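Local coordinates for hypothetical protein Atu1826 (Agrobacterium tumefaciens, PDB 2I3D) that is of unknown function but has the alpha/beta-hydrolase fold and is probably a hydrolase, at residues A47-I52 and P119-C124; Q76-T81 and Y228-L233; S109-V114 and R143-G148. All coordinates share one frame; numbering follows the deposited sequence.

In the fold
All three contacts gather at one end of the central sheet of an alpha/beta-hydrolase fold. Contacts 1 and 3 lie close, centres about 7 Å apart, and share that sheet: Cys124 bonds through its backbone to segment 143-148. Contact 2, its centre about 12 Å from that of contact 1, joins it through Thr81, which pairs with Pro48 and Ala50. Contact 1 is mainly backbone pairing where a loop enters the strand beside 49-53, with a serine hydroxyl added. None of its touching residues is fully exposed. Contacts 2 and 3 each set an arginine-aspartate salt bridge toward the surface, beside apolar side chains, most of them buried. Each arginine is the first residue past a helix.

Contact 1: A47-I52 and P119-C124; sequences APIAII and PDSKSC
Ile49 and Cys124 form a parallel beta bridge, their CA atoms 4.5 Å apart, where the loop 119-123 runs into strand 124-129 beside strand 49-53. Ile49 N donates to Ser123 O at 3.0 Å. The bond is nearly straight, 166° at the hydrogen, and lies in the carbonyl plane. Two CA-H...O contacts accompany it. Pro48 CA approaches the same Ser123 O, and Cys124 CA lies 3.1 Å from Ile49 O.

Ser121 makes the polar side-chain link. Its OG stands anti to the backbone N (chi1 173°), which carries it to Ala47 O as a donor at 2.8 Å. The donor is tilted 29° from the carbonyl plane. The same hydroxyl rests against Ile49, with OG 3.6 Å from both CG1 and CD1 of that residue, and Ser121 CB also touches CD1. The serine therefore bonds to the chain ahead of the strand and packs on the first strand side chain. Ser123 turns its OG to the ring of Pro48, 3.5 Å from CB. On the face shared by Ile49 and Cys124, the apolar side chains meet less closely. Ile51 CG1 is 4.3 Å from Cys124 SG.

The pairing continues inward, where Ile49 and Ile51 bond to the backbone of Trp125. Ala50 pairs on its other edge with Thr81 and Leu83 of strand 81-85. Ile49, Ile51 and Cys124 face helix 101-117, while Ala50 and Ile52 face helix 66-77.

Contact 2: Q76-T81 and Y228-L233; sequences QKRGFT and YLDRRL
Arg78 and Asp230 form a two-pronged salt bridge between the Schellman-type end of helix 66-77 and the last turns of helix 218-233. Gly79, with positive phi, is the C-prime residue of that motif, and Arg78 is the first residue to leave the helix. The two charged side chains cross at about a right angle, yet their flat groups are nearly coplanar, 11° apart. The guanidinium meets the carboxylate side-on. Arg78 NE donates to Asp230 OD1 at 2.7 Å, and Arg78 NH2 donates to Asp230 OD2 at 3.0 Å. Both bonds are close to straight, 174°, and both oxygens use their syn lone pairs. This double grip fixes the rotation of both groups. Arg78 NH2 also has a salt bridge to Glu226, and so serves two acids of helix 218-233.

The aliphatic part of Arg78 runs past Leu229 in the opposite direction. Bent at chi2 (-51°), the chain lays Arg78 CG against Leu229 CD2, 3.8 Å away. Arg78 CB also touches Leu233 CD1. Farther along the segment, the Phe80 ring is approached obliquely by both leucines, and it packs edge-to-face with Phe75 and Trp125. Phe80 CZ is 4.3 Å from Leu229 CD1, and Phe80 CE1 is 4.4 Å from Leu233 CD2.

Contact 3: S109-V114 and R143-G148; sequences SALDWV and RPEIEG
A salt-bridge network of Asp112, Arg143 and Glu145 ties helix 101-117 to the turn between helix 131-142 and strand 146-152. Arg143 opens this type I turn, which closes with Ile146 N bonded to Arg143 O. The Arg143 chain is bent at chi2 and chi3, which sets one guanidinium face against Leu111. Asp112 OD1 sits near the guanidinium edge but tilted from its plane. Its bond from Arg143 NH1, 2.8 Å long, is bent, and that from NH2 is weak. The carboxylate plane is turned 22° from the guanidinium.

Glu145 OE2 takes the NE of Arg143 at 2.9 Å, in the guanidinium plane and almost straight (171°). The arginine thus bridges two acids and probably offsets their charges. Gln115 adds a hydrogen bond to Glu145 OE2.

Leu111 packs against the guanidinium. Its CD2 covers one face, and its CG is 3.5 Å from Arg143 NH1. The same CD2 meets Ile146 CD1 at 4.1 Å, while Leu111 also packs on Ile49, Ile51 and Cys124. A helix laid on parallel strands, with its apolar side inward and its charged side outward, is typical of layered alpha/beta proteins, the alpha/beta-hydrolase fold among them.

Contact 1: A47-I52 and P119-C124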
ATOM      1  N   ALA B  47      11.279  26.303  -8.679  1.00 27.89           N
ATOM      2  CA  ALA B  47      10.582  25.595  -7.582  1.00 25.69           C
ATOM      3  C   ALA B  47      11.477  24.480  -7.020  1.00 23.84           C
ATOM      4  O   ALA B  47      12.225  23.837  -7.765  1.00 22.00           O
ATOM      5  CB  ALA B  47       9.252  25.031  -8.029  1.00 25.44           C
ATOM      6  N   PRO B  48      11.379  24.230  -5.699  1.00 22.57           N
ATOM      7  CA  PRO B  48      12.194  23.169  -5.130  1.00 21.33           C
ATOM      8  C   PRO B  48      11.723  21.824  -5.663  1.00 19.57           C
ATOM      9  O   PRO B  48      10.566  21.697  -6.064  1.00 19.94           O
ATOM     10  CB  PRO B  48      11.896  23.269  -3.634  1.00 21.36           C
ATOM     11  CG  PRO B  48      10.495  23.824  -3.555  1.00 22.31           C
ATOM     12  CD  PRO B  48      10.491  24.847  -4.698  1.00 23.07           C
ATOM     13  N   ILE B  49      12.642  20.859  -5.683  1.00 18.48           N
ATOM     14  CA  ILE B  49      12.359  19.487  -6.107  1.00 17.29           C
ATOM     15  C   ILE B  49      12.112  18.569  -4.895  1.00 15.78           C
ATOM     16  O   ILE B  49      12.817  18.629  -3.898  1.00 15.49           O
ATOM     17  CB  ILE B  49      13.500  18.918  -6.967  1.00 18.23           C
ATOM     18  CG1 ILE B  49      13.564  19.698  -8.300  1.00 19.56           C
ATOM     19  CG2 ILE B  49      13.298  17.424  -7.262  1.00 17.88           C
ATOM     20  CD1 ILE B  49      14.906  19.628  -9.025  1.00 20.43           C
ATOM     21  N   ALA B  50      11.133  17.687  -5.028  1.00 14.73           N
ATOM     22  CA  ALA B  50      10.920  16.669  -4.005  1.00 14.16           C
ATOM     23  C   ALA B  50      11.034  15.293  -4.667  1.00 13.38           C
ATOM     24  O   ALA B  50      10.413  15.069  -5.710  1.00 14.43           O
ATOM     25  CB  ALA B  50       9.554  16.835  -3.344  1.00 14.99           C
ATOM     26  N   ILE B  51      11.834  14.401  -4.090  1.00 13.23           N
ATOM     27  CA  ILE B  51      11.974  13.011  -4.565  1.00 13.33           C
ATOM     28  C   ILE B  51      11.392  12.094  -3.483  1.00 13.03           C
ATOM     29  O   ILE B  51      11.765  12.227  -2.295  1.00 12.93           O
ATOM     30  CB  ILE B  51      13.472  12.633  -4.757  1.00 14.38           C
ATOM     31  CG1 ILE B  51      14.167  13.658  -5.692  1.00 16.13           C
ATOM     32  CG2 ILE B  51      13.632  11.229  -5.293  1.00 15.06           C
ATOM     33  CD1 ILE B  51      13.695  13.689  -7.180  1.00 18.03           C
ATOM     34  N   ILE B  52      10.534  11.165  -3.887  1.00 12.14           N
ATOM     35  CA  ILE B  52       9.829  10.286  -2.933  1.00 11.31           C
ATOM     36  C   ILE B  52      10.257   8.835  -3.175  1.00 12.00           C
ATOM     37  O   ILE B  52      10.156   8.358  -4.344  1.00 12.66           O
ATOM     38  CB  ILE B  52       8.273  10.389  -3.095  1.00 12.43           C
ATOM     39  CG1 ILE B  52       7.834  11.832  -3.383  1.00 12.30           C
ATOM     40  CG2 ILE B  52       7.575   9.758  -1.861  1.00 12.46           C
ATOM     41  CD1 ILE B  52       8.105  12.832  -2.261  1.00 12.13           C
ATOM     42  N   PRO B 119      16.935  23.108 -14.260  1.00 29.18           N
ATOM     43  CA  PRO B 119      18.316  23.522 -13.931  1.00 29.65           C
ATOM     44  C   PRO B 119      18.397  24.715 -12.980  1.00 29.89           C
ATOM     45  O   PRO B 119      19.459  24.974 -12.401  1.00 30.76           O
ATOM     46  CB  PRO B 119      18.917  23.889 -15.304  1.00 29.86           C
ATOM     47  CG  PRO B 119      17.716  24.193 -16.199  1.00 29.83           C
ATOM     48  CD  PRO B 119      16.634  23.260 -15.705  1.00 29.73           C
ATOM     49  N   ASP B 120      17.281  25.421 -12.813  1.00 29.81           N
ATOM     50  CA  ASP B 120      17.281  26.601 -11.945  0.60 30.57           C
ATOM     51  C   ASP B 120      16.743  26.333 -10.537  1.00 30.10           C
ATOM     52  O   ASP B 120      16.698  27.241  -9.700  1.00 30.64           O
ATOM     53  CB  ASP B 120      16.530  27.761 -12.597  0.60 31.03           C
ATOM     54  CG  ASP B 120      17.348  28.453 -13.670  0.60 30.81           C
ATOM     55  OD1 ASP B 120      18.101  29.398 -13.341  0.60 34.70           O
ATOM     56  OD2 ASP B 120      17.227  28.051 -14.840  0.60 34.12           O
ATOM     57  N   SER B 121      16.363  25.084 -10.265  1.00 29.40           N
ATOM     58  CA  SER B 121      15.953  24.703  -8.916  1.00 28.27           C
ATOM     59  C   SER B 121      17.221  24.573  -8.071  1.00 28.59           C
ATOM     60  O   SER B 121      18.136  23.789  -8.425  1.00 29.01           O
ATOM     61  CB  SER B 121      15.183  23.378  -8.952  1.00 28.41           C
ATOM     62  OG  SER B 121      14.914  22.923  -7.639  1.00 26.72           O
ATOM     63  N   LYS B 122      17.278  25.319  -6.969  1.00 27.63           N
ATOM     64  CA  LYS B 122      18.463  25.325  -6.116  1.00 28.26           C
ATOM     65  C   LYS B 122      18.286  24.508  -4.829  1.00 27.40           C
ATOM     66  O   LYS B 122      19.239  24.369  -4.043  1.00 27.01           O
ATOM     67  CB  LYS B 122      18.905  26.757  -5.777  1.00 30.16           C
ATOM     68  CG  LYS B 122      19.463  27.569  -6.977  1.00 32.34           C
ATOM     69  CD  LYS B 122      20.616  26.829  -7.686  1.00 36.86           C
ATOM     70  CE  LYS B 122      21.275  27.644  -8.830  1.00 35.96           C
ATOM     71  NZ  LYS B 122      20.309  28.093  -9.905  1.00 40.01           N
ATOM     72  N   SER B 123      17.090  23.948  -4.621  1.00 26.33           N
ATOM     73  CA  SER B 123      16.880  23.141  -3.410  1.00 24.10           C
ATOM     74  C   SER B 123      15.986  21.947  -3.607  1.00 22.26           C
ATOM     75  O   SER B 123      15.197  21.859  -4.555  1.00 21.53           O
ATOM     76  CB  SER B 123      16.344  23.975  -2.256  1.00 24.58           C
ATOM     77  OG  SER B 123      15.028  24.317  -2.515  1.00 26.28           O
ATOM     78  N   CYS B 124      16.144  21.016  -2.678  1.00 20.28           N
ATOM     79  CA  CYS B 124      15.516  19.729  -2.842  1.00 17.18           C
ATOM     80  C   CYS B 124      15.119  19.180  -1.462  1.00 15.70           C
ATOM     81  O   CYS B 124      15.768  19.474  -0.454  1.00 14.79           O
ATOM     82  CB  CYS B 124      16.449  18.780  -3.618  1.00 17.83           C
ATOM     83  SG  CYS B 124      15.927  17.025  -3.658  1.00 22.41           S
TER

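Contact 2: Q76-T81 and Y228-L233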
ATOM      1  N   GLN B  76       3.513  17.995  -4.023  1.00 17.95           N
ATOM      2  CA  GLN B  76       2.843  18.505  -5.228  0.70 20.53           C
ATOM      3  C   GLN B  76       2.004  19.720  -4.866  1.00 20.15           C
ATOM      4  O   GLN B  76       2.113  20.809  -5.447  1.00 20.63           O
ATOM      5  CB  GLN B  76       1.898  17.421  -5.812  0.70 20.74           C
ATOM      6  CG  GLN B  76       1.153  17.900  -7.081  0.70 22.94           C
ATOM      7  CD  GLN B  76       0.349  16.821  -7.793  0.70 22.92           C
ATOM      8  OE1 GLN B  76       0.403  15.635  -7.471  0.70 23.55           O
ATOM      9  NE2 GLN B  76      -0.408  17.250  -8.797  0.70 26.40           N
ATOM     10  N   LYS B  77       1.127  19.513  -3.889  1.00 20.53           N
ATOM     11  CA  LYS B  77       0.202  20.562  -3.472  1.00 22.30           C
ATOM     12  C   LYS B  77       0.911  21.787  -2.907  1.00 21.48           C
ATOM     13  O   LYS B  77       0.318  22.863  -2.925  1.00 22.68           O
ATOM     14  CB  LYS B  77      -0.770  20.069  -2.408  1.00 21.64           C
ATOM     15  CG  LYS B  77      -1.793  19.043  -2.823  1.00 26.25           C
ATOM     16  CD  LYS B  77      -2.700  18.744  -1.576  1.00 27.28           C
ATOM     17  CE  LYS B  77      -1.864  18.137  -0.413  1.00 31.19           C
ATOM     18  NZ  LYS B  77      -2.284  18.469   0.996  1.00 32.61           N
ATOM     19  N   ARG B  78       2.132  21.628  -2.377  1.00 20.43           N
ATOM     20  CA  ARG B  78       2.887  22.765  -1.823  1.00 20.53           C
ATOM     21  C   ARG B  78       3.847  23.436  -2.847  1.00 20.95           C
ATOM     22  O   ARG B  78       4.750  24.208  -2.466  1.00 21.99           O
ATOM     23  CB  ARG B  78       3.618  22.367  -0.536  1.00 20.59           C
ATOM     24  CG  ARG B  78       2.687  22.022   0.618  1.00 21.61           C
ATOM     25  CD  ARG B  78       1.638  23.086   0.877  1.00 25.75           C
ATOM     26  NE  ARG B  78       0.898  22.779   2.100  1.00 30.09           N
ATOM     27  CZ  ARG B  78      -0.264  22.123   2.174  1.00 32.17           C
ATOM     28  NH1 ARG B  78      -0.881  21.712   1.071  1.00 34.68           N
ATOM     29  NH2 ARG B  78      -0.816  21.883   3.372  1.00 32.61           N
ATOM     30  N   GLY B  79       3.644  23.135  -4.130  1.00 19.96           N
ATOM     31  CA  GLY B  79       4.378  23.795  -5.227  1.00 20.75           C
ATOM     32  C   GLY B  79       5.726  23.213  -5.601  1.00 20.95           C
ATOM     33  O   GLY B  79       6.483  23.830  -6.363  1.00 21.15           O
ATOM     34  N   PHE B  80       6.052  22.031  -5.083  1.00 19.26           N
ATOM     35  CA  PHE B  80       7.315  21.385  -5.438  1.00 19.42           C
ATOM     36  C   PHE B  80       7.213  20.712  -6.817  1.00 19.25           C
ATOM     37  O   PHE B  80       6.159  20.188  -7.202  1.00 19.09           O
ATOM     38  CB  PHE B  80       7.665  20.266  -4.437  1.00 18.62           C
ATOM     39  CG  PHE B  80       8.238  20.753  -3.117  1.00 18.13           C
ATOM     40  CD1 PHE B  80       7.434  21.433  -2.211  1.00 18.77           C
ATOM     41  CD2 PHE B  80       9.571  20.490  -2.780  1.00 18.55           C
ATOM     42  CE1 PHE B  80       7.957  21.873  -0.983  1.00 17.71           C
ATOM     43  CE2 PHE B  80      10.111  20.929  -1.570  1.00 17.78           C
ATOM     44  CZ  PHE B  80       9.299  21.604  -0.661  1.00 17.62           C
ATOM     45  N   THR B  81       8.313  20.713  -7.561  1.00 18.78           N
ATOM     46  CA  THR B  81       8.459  19.790  -8.691  1.00 19.56           C
ATOM     47  C   THR B  81       8.708  18.425  -8.049  1.00 18.18           C
ATOM     48  O   THR B  81       9.650  18.271  -7.265  1.00 19.14           O
ATOM     49  CB  THR B  81       9.649  20.196  -9.573  1.00 19.15           C
ATOM     50  OG1 THR B  81       9.278  21.383 -10.290  1.00 21.16           O
ATOM     51  CG2 THR B  81      10.055  19.073 -10.547  1.00 19.06           C
ATOM     52  N   TYR B 228       4.352  19.436   9.398  1.00 11.86           N
ATOM     53  CA  TYR B 228       5.803  19.640   9.461  1.00 11.01           C
ATOM     54  C   TYR B 228       6.261  20.484   8.236  1.00 10.68           C
ATOM     55  O   TYR B 228       7.043  21.431   8.341  1.00 10.38           O
ATOM     56  CB  TYR B 228       6.545  18.296   9.477  1.00 11.80           C
ATOM     57  CG  TYR B 228       8.034  18.511   9.561  1.00 10.24           C
ATOM     58  CD1 TYR B 228       8.612  18.993  10.761  1.00  9.97           C
ATOM     59  CD2 TYR B 228       8.846  18.312   8.433  1.00 10.10           C
ATOM     60  CE1 TYR B 228       9.979  19.214  10.854  1.00 10.40           C
ATOM     61  CE2 TYR B 228      10.210  18.550   8.473  1.00  9.29           C
ATOM     62  CZ  TYR B 228      10.778  19.019   9.678  1.00  8.91           C
ATOM     63  OH  TYR B 228      12.126  19.265   9.702  1.00 10.57           O
ATOM     64  N   LEU B 229       5.798  20.115   7.057  1.00 10.84           N
ATOM     65  CA  LEU B 229       6.257  20.816   5.850  1.00 11.26           C
ATOM     66  C   LEU B 229       5.765  22.267   5.884  1.00 11.57           C
ATOM     67  O   LEU B 229       6.508  23.195   5.544  1.00 12.22           O
ATOM     68  CB  LEU B 229       5.751  20.073   4.611  1.00 11.62           C
ATOM     69  CG  LEU B 229       6.146  20.712   3.278  1.00 13.00           C
ATOM     70  CD1 LEU B 229       7.656  20.726   3.173  1.00 10.38           C
ATOM     71  CD2 LEU B 229       5.507  19.886   2.134  1.00 12.67           C
ATOM     72  N   ASP B 230       4.527  22.462   6.328  1.00 11.77           N
ATOM     73  CA  ASP B 230       3.969  23.810   6.438  1.00 12.90           C
ATOM     74  C   ASP B 230       4.755  24.676   7.396  1.00 12.38           C
ATOM     75  O   ASP B 230       5.081  25.846   7.076  1.00 13.42           O
ATOM     76  CB  ASP B 230       2.482  23.739   6.807  1.00 14.42           C
ATOM     77  CG  ASP B 230       1.622  23.388   5.596  1.00 16.77           C
ATOM     78  OD1 ASP B 230       2.126  23.488   4.430  1.00 19.54           O
ATOM     79  OD2 ASP B 230       0.458  23.002   5.790  1.00 21.54           O
ATOM     80  N   ARG B 231       5.102  24.103   8.550  1.00 10.92           N
ATOM     81  CA  ARG B 231       5.942  24.856   9.482  1.00 11.11           C
ATOM     82  C   ARG B 231       7.319  25.166   8.894  1.00 11.68           C
ATOM     83  O   ARG B 231       7.809  26.311   8.985  1.00 12.90           O
ATOM     84  CB  ARG B 231       6.016  24.160  10.839  1.00 11.98           C
ATOM     85  CG  ARG B 231       4.681  24.293  11.578  1.00 10.97           C
ATOM     86  CD  ARG B 231       4.662  23.531  12.911  1.00 13.29           C
ATOM     87  NE  ARG B 231       5.452  24.182  13.967  1.00 11.89           N
ATOM     88  CZ  ARG B 231       5.671  23.624  15.149  1.00 14.46           C
ATOM     89  NH1 ARG B 231       5.107  22.416  15.449  1.00 14.64           N
ATOM     90  NH2 ARG B 231       6.386  24.302  16.063  1.00 11.35           N
ATOM     91  N   ARG B 232       7.932  24.177   8.236  1.00 10.88           N
ATOM     92  CA  ARG B 232       9.267  24.404   7.640  1.00  9.96           C
ATOM     93  C   ARG B 232       9.152  25.465   6.551  1.00 11.28           C
ATOM     94  O   ARG B 232      10.031  26.315   6.458  1.00 13.40           O
ATOM     95  CB  ARG B 232       9.824  23.074   7.075  1.00 10.60           C
ATOM     96  CG  ARG B 232      10.347  22.101   8.147  1.00 10.56           C
ATOM     97  CD  ARG B 232      11.717  22.522   8.683  1.00 11.89           C
ATOM     98  NE  ARG B 232      12.720  22.780   7.627  1.00 13.29           N
ATOM     99  CZ  ARG B 232      13.587  21.865   7.150  1.00 12.70           C
ATOM    100  NH1 ARG B 232      13.556  20.594   7.564  1.00 11.93           N
ATOM    101  NH2 ARG B 232      14.466  22.209   6.221  1.00 12.83           N
ATOM    102  N   LEU B 233       8.104  25.428   5.715  1.00 12.06           N
ATOM    103  CA  LEU B 233       7.976  26.481   4.677  1.00 12.84           C
ATOM    104  C   LEU B 233       7.752  27.872   5.270  1.00 14.09           C
ATOM    105  O   LEU B 233       7.991  28.883   4.589  1.00 15.96           O
ATOM    106  CB  LEU B 233       6.842  26.114   3.729  1.00 14.12           C
ATOM    107  CG  LEU B 233       7.178  24.865   2.902  1.00 15.12           C
ATOM    108  CD1 LEU B 233       5.950  24.420   2.108  1.00 16.26           C
ATOM    109  CD2 LEU B 233       8.401  25.097   1.992  1.00 18.45           C
TER

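Contact 3: S109-V114 and R143-G148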
ATOM      1  N   SER B 109      20.279   9.084  -9.899  1.00 18.46           N
ATOM      2  CA  SER B 109      19.914   9.241 -11.311  1.00 19.73           C
ATOM      3  C   SER B 109      18.594   9.940 -11.465  1.00 19.23           C
ATOM      4  O   SER B 109      18.417  10.786 -12.362  1.00 19.63           O
ATOM      5  CB  SER B 109      19.831   7.903 -12.040  1.00 20.21           C
ATOM      6  OG  SER B 109      21.121   7.393 -12.290  1.00 25.69           O
ATOM      7  N   ALA B 110      17.659   9.576 -10.602  1.00 18.06           N
ATOM      8  CA  ALA B 110      16.344  10.229 -10.591  1.00 17.80           C
ATOM      9  C   ALA B 110      16.435  11.713 -10.296  1.00 17.38           C
ATOM     10  O   ALA B 110      15.869  12.538 -11.021  1.00 18.93           O
ATOM     11  CB  ALA B 110      15.392   9.542  -9.559  1.00 17.32           C
ATOM     12  N   LEU B 111      17.194  12.058  -9.246  1.00 17.14           N
ATOM     13  CA  LEU B 111      17.413  13.463  -8.893  1.00 17.70           C
ATOM     14  C   LEU B 111      18.136  14.234 -10.009  1.00 18.70           C
ATOM     15  O   LEU B 111      17.728  15.350 -10.356  1.00 19.35           O
ATOM     16  CB  LEU B 111      18.152  13.593  -7.553  1.00 17.77           C
ATOM     17  CG  LEU B 111      18.275  15.041  -7.046  1.00 16.92           C
ATOM     18  CD1 LEU B 111      16.955  15.908  -7.077  1.00 17.00           C
ATOM     19  CD2 LEU B 111      18.862  15.012  -5.633  1.00 17.53           C
ATOM     20  N   ASP B 112      19.138  13.594 -10.610  1.00 20.01           N
ATOM     21  CA  ASP B 112      19.860  14.222 -11.759  1.00 21.80           C
ATOM     22  C   ASP B 112      18.894  14.515 -12.913  1.00 22.71           C
ATOM     23  O   ASP B 112      18.942  15.595 -13.550  1.00 24.30           O
ATOM     24  CB  ASP B 112      20.969  13.297 -12.281  1.00 21.74           C
ATOM     25  CG  ASP B 112      22.154  13.176 -11.333  1.00 22.70           C
ATOM     26  OD1 ASP B 112      22.325  13.974 -10.375  1.00 23.50           O
ATOM     27  OD2 ASP B 112      22.964  12.268 -11.589  1.00 24.31           O
ATOM     28  N   TRP B 113      18.040  13.538 -13.211  1.00 23.10           N
ATOM     29  CA  TRP B 113      17.068  13.683 -14.290  1.00 23.70           C
ATOM     30  C   TRP B 113      16.131  14.871 -14.069  1.00 23.76           C
ATOM     31  O   TRP B 113      15.981  15.731 -14.978  1.00 24.18           O
ATOM     32  CB  TRP B 113      16.297  12.398 -14.468  1.00 24.35           C
ATOM     33  CG  TRP B 113      15.270  12.435 -15.526  1.00 25.38           C
ATOM     34  CD1 TRP B 113      15.469  12.250 -16.875  1.00 26.83           C
ATOM     35  CD2 TRP B 113      13.873  12.667 -15.351  1.00 25.60           C
ATOM     36  NE1 TRP B 113      14.267  12.331 -17.537  1.00 26.84           N
ATOM     37  CE2 TRP B 113      13.273  12.598 -16.632  1.00 26.48           C
ATOM     38  CE3 TRP B 113      13.063  12.912 -14.237  1.00 27.01           C
ATOM     39  CZ2 TRP B 113      11.902  12.769 -16.826  1.00 25.97           C
ATOM     40  CZ3 TRP B 113      11.687  13.093 -14.432  1.00 26.23           C
ATOM     41  CH2 TRP B 113      11.126  13.019 -15.720  1.00 26.61           C
ATOM     42  N   VAL B 114      15.525  14.974 -12.876  1.00 23.30           N
ATOM     43  CA  VAL B 114      14.618  16.096 -12.583  1.00 23.71           C
ATOM     44  C   VAL B 114      15.396  17.406 -12.639  1.00 23.40           C
ATOM     45  O   VAL B 114      14.934  18.394 -13.217  1.00 24.23           O
ATOM     46  CB  VAL B 114      13.859  15.964 -11.212  1.00 24.02           C
ATOM     47  CG1 VAL B 114      12.795  17.088 -11.065  1.00 24.71           C
ATOM     48  CG2 VAL B 114      13.206  14.654 -11.093  1.00 26.38           C
ATOM     49  N   ARG B 143      24.228  14.877  -1.248  1.00 22.25           N
ATOM     50  CA  ARG B 143      23.753  15.925  -2.105  1.00 21.61           C
ATOM     51  C   ARG B 143      23.491  17.198  -1.311  1.00 22.92           C
ATOM     52  O   ARG B 143      22.432  17.314  -0.659  1.00 22.70           O
ATOM     53  CB  ARG B 143      22.484  15.480  -2.852  1.00 22.33           C
ATOM     54  CG  ARG B 143      22.694  14.268  -3.767  1.00 23.61           C
ATOM     55  CD  ARG B 143      23.544  14.637  -4.986  1.00 26.25           C
ATOM     56  NE  ARG B 143      22.718  15.226  -6.025  1.00 26.04           N
ATOM     57  CZ  ARG B 143      22.411  14.649  -7.179  1.00 23.46           C
ATOM     58  NH1 ARG B 143      21.632  15.298  -8.030  1.00 23.12           N
ATOM     59  NH2 ARG B 143      22.879  13.449  -7.492  1.00 24.54           N
ATOM     60  N   PRO B 144      24.438  18.176  -1.377  1.00 23.02           N
ATOM     61  CA  PRO B 144      24.320  19.366  -0.524  1.00 22.78           C
ATOM     62  C   PRO B 144      23.048  20.189  -0.783  1.00 21.62           C
ATOM     63  O   PRO B 144      22.642  20.951   0.081  1.00 22.38           O
ATOM     64  CB  PRO B 144      25.598  20.188  -0.857  1.00 23.20           C
ATOM     65  CG  PRO B 144      26.087  19.646  -2.129  1.00 25.59           C
ATOM     66  CD  PRO B 144      25.651  18.215  -2.228  1.00 23.53           C
ATOM     67  N   GLU B 145      22.435  20.046  -1.951  1.00 20.23           N
ATOM     68  CA  GLU B 145      21.253  20.833  -2.272  1.00 19.72           C
ATOM     69  C   GLU B 145      20.001  20.350  -1.494  1.00 18.83           C
ATOM     70  O   GLU B 145      18.941  21.023  -1.516  1.00 19.70           O
ATOM     71  CB  GLU B 145      20.994  20.896  -3.804  1.00 20.08           C
ATOM     72  CG  GLU B 145      20.579  19.555  -4.436  1.00 20.39           C
ATOM     73  CD  GLU B 145      21.752  18.646  -4.874  1.00 21.94           C
ATOM     74  OE1 GLU B 145      22.851  18.687  -4.296  1.00 22.89           O
ATOM     75  OE2 GLU B 145      21.557  17.859  -5.819  1.00 25.41           O
ATOM     76  N   ILE B 146      20.131  19.202  -0.827  1.00 17.73           N
ATOM     77  CA  ILE B 146      18.977  18.615  -0.118  1.00 16.50           C
ATOM     78  C   ILE B 146      18.856  19.256   1.252  1.00 16.18           C
ATOM     79  O   ILE B 146      19.654  18.975   2.133  1.00 17.21           O
ATOM     80  CB  ILE B 146      19.057  17.110  -0.032  1.00 15.68           C
ATOM     81  CG1 ILE B 146      18.954  16.508  -1.460  1.00 16.48           C
ATOM     82  CG2 ILE B 146      17.869  16.602   0.797  1.00 17.85           C
ATOM     83  CD1 ILE B 146      19.008  14.988  -1.547  1.00 17.54           C
ATOM     84  N   GLU B 147      17.868  20.128   1.420  1.00 14.98           N
ATOM     85  CA  GLU B 147      17.808  20.944   2.646  0.60 15.86           C
ATOM     86  C   GLU B 147      16.774  20.480   3.672  1.00 15.03           C
ATOM     87  O   GLU B 147      16.676  21.041   4.774  1.00 13.96           O
ATOM     88  CB  GLU B 147      17.630  22.428   2.314  0.60 16.86           C
ATOM     89  CG  GLU B 147      16.315  22.803   1.697  0.60 18.09           C
ATOM     90  CD  GLU B 147      16.228  24.303   1.425  0.60 25.24           C
ATOM     91  OE1 GLU B 147      15.307  24.943   1.953  0.60 24.10           O
ATOM     92  OE2 GLU B 147      17.111  24.836   0.701  0.60 23.81           O
ATOM     93  N   GLY B 148      16.042  19.420   3.331  1.00 12.92           N
ATOM     94  CA  GLY B 148      15.061  18.863   4.280  1.00 11.24           C
ATOM     95  C   GLY B 148      14.797  17.434   3.900  1.00 11.08           C
ATOM     96  O   GLY B 148      14.937  17.040   2.724  1.00 11.93           O
TER